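Local atomic coordinates of levoglucosan dehydrogenase (Pseudarthrobacter phenanthrenivorans, PDB entry 6A3F), a protein that catalyses the NAD(+)-dependent oxidation of levoglucosan to 3-dehydrolevoglucosan, with high specificity for this anhydrosugar. Residues R291-S305 against F308-A321. Sequence-based numbering, arbitrary orientation.
Sequences RNNYITFEIHGTEGS and FNYERRDELQVAFA
F297 and F308 form a hydrogen-bonded antiparallel pair in the large open sheet of the C-terminal domain of this Gfo/Idh/MocA enzyme. Strand 304-309 lies between strands 294-301 and 315-320, antiparallel to both, and is shared by two consecutive hairpins. The backbones of F297 and F308 bond each other in both directions, and Y310 N donates to I295 O (2.9 Å). In the second hairpin S305 and A319 bond in both directions, and A321 N reaches E303 O.

The carboxylate of E311 accepts through OE2 from two successive amides, N292 N (2.9 Å) and N293 N (2.9 Å). The N293 bond is the straighter, at 165°. A water donates to E311 OE1 (2.7 Å) and accepts from R291 NH1. This ties residues 291-293 to the 3-10 segment 310-311. R291 NH2 also forms a salt bridge with E298 of a neighbouring subunit.

Among the apolar and ring contacts, F308 CB sits over one face of the F297 ring, 3.5 Å from F297 CZ. I295 and Y310 lie side by side. The N293 amide stands nearly perpendicular to the Y310 ring. N293 ND2 touches Y310 CD2 (3.5 Å) and bonds the hydroxyl of Y153, a levoglucosan-binding residue; N293 OD1 is held by Y181 OH.

N309 makes an Asx turn: its OD1 accepts from E311 N, which lies above the amide carbonyl plane. With CG anti to the backbone N (chi1 167°), the N309 amide is brought against the Y294 ring, N309 OD1 lying 3.4 Å from Y294 CD1.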
# COMPACT_ATOMS: atom_id res chain seq x y z
N ARG B 291 1.15 -9.19 12.46
CA ARG B 291 1.08 -7.85 13.03
C ARG B 291 2.21 -7.76 14.05
O ARG B 291 2.31 -8.60 14.95
CB ARG B 291 -0.27 -7.50 13.68
CG ARG B 291 -1.44 -7.59 12.72
CD ARG B 291 -1.29 -6.67 11.52
NE ARG B 291 -2.48 -6.56 10.66
CZ ARG B 291 -2.49 -5.93 9.48
NH1 ARG B 291 -1.37 -5.48 8.93
NH2 ARG B 291 -3.66 -5.76 8.87
N ASN B 292 3.13 -6.78 13.83
CA ASN B 292 4.32 -6.62 14.63
C ASN B 292 4.16 -5.51 15.69
O ASN B 292 4.30 -5.78 16.86
CB ASN B 292 5.50 -6.31 13.71
CG ASN B 292 5.47 -7.19 12.49
OD1 ASN B 292 5.07 -6.76 11.38
ND2 ASN B 292 5.87 -8.42 12.69
N ASN B 293 3.94 -4.25 15.25
CA ASN B 293 3.83 -3.13 16.11
C ASN B 293 2.77 -2.22 15.49
O ASN B 293 3.00 -1.06 15.21
CB ASN B 293 5.16 -2.43 16.36
CG ASN B 293 5.16 -1.67 17.67
OD1 ASN B 293 4.74 -2.21 18.71
ND2 ASN B 293 5.61 -0.42 17.67
N TYR B 294 1.65 -2.85 15.19
CA TYR B 294 0.60 -2.30 14.36
C TYR B 294 -0.34 -1.45 15.21
O TYR B 294 -1.44 -1.89 15.58
CB TYR B 294 -0.12 -3.44 13.64
CG TYR B 294 -1.06 -3.07 12.52
CD1 TYR B 294 -0.59 -2.49 11.34
CD2 TYR B 294 -2.41 -3.32 12.63
CE1 TYR B 294 -1.46 -2.19 10.31
CE2 TYR B 294 -3.29 -3.04 11.60
CZ TYR B 294 -2.81 -2.47 10.43
OH TYR B 294 -3.73 -2.18 9.47
N ILE B 295 0.12 -0.24 15.47
CA ILE B 295 -0.66 0.78 16.17
C ILE B 295 -1.39 1.61 15.12
O ILE B 295 -0.74 2.20 14.24
CB ILE B 295 0.19 1.70 17.03
CG1 ILE B 295 1.31 0.95 17.75
CG2 ILE B 295 -0.72 2.50 17.97
CD1 ILE B 295 2.26 1.84 18.49
N THR B 296 -2.71 1.59 15.13
CA THR B 296 -3.49 2.30 14.08
C THR B 296 -4.57 3.17 14.70
O THR B 296 -5.06 2.91 15.86
CB THR B 296 -4.15 1.32 13.11
OG1 THR B 296 -5.25 0.68 13.77
CG2 THR B 296 -3.15 0.29 12.62
N PHE B 297 -4.97 4.19 13.94
CA PHE B 297 -6.28 4.77 14.25
C PHE B 297 -6.88 5.24 12.95
O PHE B 297 -6.15 5.51 11.96
CB PHE B 297 -6.17 5.89 15.29
CG PHE B 297 -5.26 7.04 14.94
CD1 PHE B 297 -5.67 8.04 14.05
CD2 PHE B 297 -4.03 7.18 15.58
CE1 PHE B 297 -4.84 9.12 13.77
CE2 PHE B 297 -3.23 8.28 15.32
CZ PHE B 297 -3.63 9.23 14.41
N GLU B 298 -8.20 5.30 12.96
CA GLU B 298 -8.95 5.87 11.88
C GLU B 298 -10.01 6.76 12.52
O GLU B 298 -10.76 6.26 13.34
CB GLU B 298 -9.62 4.81 11.01
CG GLU B 298 -10.53 5.37 9.92
CD GLU B 298 -10.74 4.51 8.67
OE1 GLU B 298 -9.99 3.50 8.48
OE2 GLU B 298 -11.59 4.87 7.81
N ILE B 299 -10.00 8.01 12.14
CA ILE B 299 -10.92 8.99 12.67
C ILE B 299 -11.82 9.51 11.56
O ILE B 299 -11.32 9.93 10.51
CB ILE B 299 -10.20 10.13 13.38
CG1 ILE B 299 -9.39 9.65 14.59
CG2 ILE B 299 -11.22 11.20 13.76
CD1 ILE B 299 -8.42 10.67 15.13
N HIS B 300 -13.14 9.48 11.78
CA HIS B 300 -14.12 10.06 10.80
C HIS B 300 -14.68 11.36 11.39
O HIS B 300 -15.31 11.33 12.46
CB HIS B 300 -15.22 9.09 10.44
CG HIS B 300 -14.73 7.77 9.95
ND1 HIS B 300 -15.37 6.58 10.22
CD2 HIS B 300 -13.65 7.46 9.21
CE1 HIS B 300 -14.69 5.59 9.64
NE2 HIS B 300 -13.65 6.09 9.02
N GLY B 301 -14.39 12.48 10.72
CA GLY B 301 -14.97 13.76 11.07
C GLY B 301 -16.03 14.17 10.06
O GLY B 301 -16.16 13.56 9.00
N THR B 302 -16.73 15.29 10.33
CA THR B 302 -17.80 15.69 9.42
C THR B 302 -17.22 16.18 8.09
O THR B 302 -17.98 16.23 7.10
CB THR B 302 -18.71 16.76 10.06
OG1 THR B 302 -17.84 17.81 10.44
CG2 THR B 302 -19.45 16.21 11.26
N GLU B 303 -15.95 16.60 8.05
CA GLU B 303 -15.35 17.19 6.83
C GLU B 303 -14.08 16.47 6.38
O GLU B 303 -13.34 16.98 5.52
CB GLU B 303 -15.00 18.65 7.06
CG GLU B 303 -16.18 19.45 7.58
CD GLU B 303 -17.28 19.63 6.56
OE1 GLU B 303 -17.00 19.39 5.36
OE2 GLU B 303 -18.41 20.01 6.96
N GLY B 304 -13.82 15.30 6.92
CA GLY B 304 -12.66 14.55 6.49
C GLY B 304 -12.35 13.38 7.41
O GLY B 304 -13.06 13.13 8.40
N SER B 305 -11.30 12.65 7.06
CA SER B 305 -10.90 11.46 7.81
C SER B 305 -9.36 11.40 7.89
O SER B 305 -8.64 11.95 7.03
CB SER B 305 -11.45 10.20 7.15
OG SER B 305 -12.85 10.11 7.08
N PHE B 308 -3.82 6.34 10.45
CA PHE B 308 -2.43 6.26 10.83
C PHE B 308 -2.09 4.79 11.07
O PHE B 308 -2.94 4.04 11.55
CB PHE B 308 -2.13 7.03 12.12
CG PHE B 308 -0.75 6.84 12.70
CD1 PHE B 308 0.37 7.37 12.07
CD2 PHE B 308 -0.57 6.18 13.90
CE1 PHE B 308 1.64 7.18 12.58
CE2 PHE B 308 0.71 6.03 14.43
CZ PHE B 308 1.80 6.54 13.79
N ASN B 309 -0.85 4.43 10.75
CA ASN B 309 -0.27 3.08 10.93
C ASN B 309 1.20 3.25 11.36
O ASN B 309 2.06 3.65 10.56
CB ASN B 309 -0.39 2.23 9.68
CG ASN B 309 0.45 0.97 9.67
OD1 ASN B 309 0.87 0.51 10.73
ND2 ASN B 309 0.58 0.32 8.49
N TYR B 310 1.49 2.96 12.63
CA TYR B 310 2.82 3.11 13.17
C TYR B 310 3.85 2.20 12.46
O TYR B 310 5.04 2.52 12.43
CB TYR B 310 2.89 2.86 14.69
CG TYR B 310 4.26 3.13 15.23
CD1 TYR B 310 4.63 4.41 15.61
CD2 TYR B 310 5.21 2.13 15.33
CE1 TYR B 310 5.91 4.70 16.04
CE2 TYR B 310 6.51 2.40 15.68
CZ TYR B 310 6.85 3.68 16.08
OH TYR B 310 8.11 3.95 16.49
N GLU B 311 3.46 1.08 11.88
CA GLU B 311 4.44 0.28 11.12
C GLU B 311 4.98 1.09 9.91
O GLU B 311 6.06 0.73 9.35
CB GLU B 311 3.84 -1.03 10.65
CG GLU B 311 3.49 -1.94 11.83
CD GLU B 311 3.17 -3.40 11.52
OE1 GLU B 311 2.64 -3.66 10.44
OE2 GLU B 311 3.52 -4.30 12.38
N ARG B 312 4.21 2.11 9.49
CA ARG B 312 4.62 3.09 8.47
C ARG B 312 4.53 4.51 9.08
O ARG B 312 3.80 5.42 8.58
CB ARG B 312 3.72 2.92 7.26
CG ARG B 312 3.96 1.68 6.44
CD ARG B 312 2.92 1.49 5.36
NE ARG B 312 3.27 0.27 4.63
CZ ARG B 312 2.49 -0.27 3.70
NH1 ARG B 312 1.25 0.17 3.58
NH2 ARG B 312 2.93 -1.26 2.93
N ARG B 313 5.28 4.71 10.14
CA ARG B 313 5.06 5.87 11.03
C ARG B 313 5.40 7.23 10.37
O ARG B 313 4.91 8.24 10.86
CB ARG B 313 5.89 5.77 12.31
CG ARG B 313 7.39 5.92 12.15
CD ARG B 313 8.16 5.21 13.23
NE ARG B 313 7.98 3.78 13.04
CZ ARG B 313 8.51 3.11 12.01
NH1 ARG B 313 9.60 3.58 11.41
NH2 ARG B 313 7.99 1.93 11.67
N ASP B 314 6.18 7.23 9.30
CA ASP B 314 6.47 8.46 8.59
C ASP B 314 5.28 9.08 7.88
O ASP B 314 5.36 10.26 7.47
CB ASP B 314 7.58 8.26 7.55
CG ASP B 314 8.93 7.90 8.18
OD1 ASP B 314 9.61 8.81 8.69
OD2 ASP B 314 9.31 6.69 8.14
N GLU B 315 4.21 8.32 7.74
CA GLU B 315 3.07 8.63 6.97
C GLU B 315 1.88 8.99 7.86
O GLU B 315 1.62 8.32 8.87
CB GLU B 315 2.59 7.42 6.16
CG GLU B 315 3.53 7.03 5.06
CD GLU B 315 3.17 5.73 4.36
OE1 GLU B 315 2.01 5.28 4.43
OE2 GLU B 315 4.07 5.18 3.73
N LEU B 316 1.09 9.96 7.38
CA LEU B 316 -0.28 10.15 7.81
C LEU B 316 -1.20 10.20 6.60
O LEU B 316 -0.88 10.86 5.65
CB LEU B 316 -0.45 11.45 8.61
CG LEU B 316 -1.80 11.57 9.31
CD1 LEU B 316 -1.93 10.58 10.47
CD2 LEU B 316 -2.00 12.99 9.85
N GLN B 317 -2.32 9.49 6.63
CA GLN B 317 -3.27 9.56 5.57
C GLN B 317 -4.41 10.52 5.97
O GLN B 317 -4.96 10.39 7.07
CB GLN B 317 -3.80 8.19 5.19
CG GLN B 317 -2.70 7.27 4.72
CD GLN B 317 -3.21 5.90 4.36
OE1 GLN B 317 -2.82 4.90 4.95
NE2 GLN B 317 -4.07 5.84 3.37
N VAL B 318 -4.78 11.40 5.06
CA VAL B 318 -5.90 12.34 5.36
C VAL B 318 -6.72 12.57 4.11
O VAL B 318 -6.14 12.75 3.05
CB VAL B 318 -5.40 13.66 5.96
CG1 VAL B 318 -4.38 14.40 5.11
CG2 VAL B 318 -6.57 14.57 6.37
N ALA B 319 -8.05 12.52 4.26
CA ALA B 319 -8.98 12.74 3.19
C ALA B 319 -9.81 13.96 3.56
O ALA B 319 -10.40 13.93 4.63
CB ALA B 319 -9.84 11.51 2.98
N PHE B 320 -9.79 15.00 2.71
CA PHE B 320 -10.61 16.21 2.88
C PHE B 320 -11.85 16.17 1.99
O PHE B 320 -11.80 16.06 0.76
CB PHE B 320 -9.76 17.46 2.66
CG PHE B 320 -8.58 17.58 3.58
CD1 PHE B 320 -8.78 17.81 4.95
CD2 PHE B 320 -7.29 17.42 3.11
CE1 PHE B 320 -7.70 17.95 5.80
CE2 PHE B 320 -6.21 17.53 3.97
CZ PHE B 320 -6.41 17.81 5.31
N ALA B 321 -13.01 16.35 2.64
CA ALA B 321 -14.28 16.44 1.97
C ALA B 321 -14.30 17.61 0.98
O ALA B 321 -14.98 17.55 -0.01
CB ALA B 321 -15.42 16.59 2.97
O HOH W 1 1.51 -5.94 9.62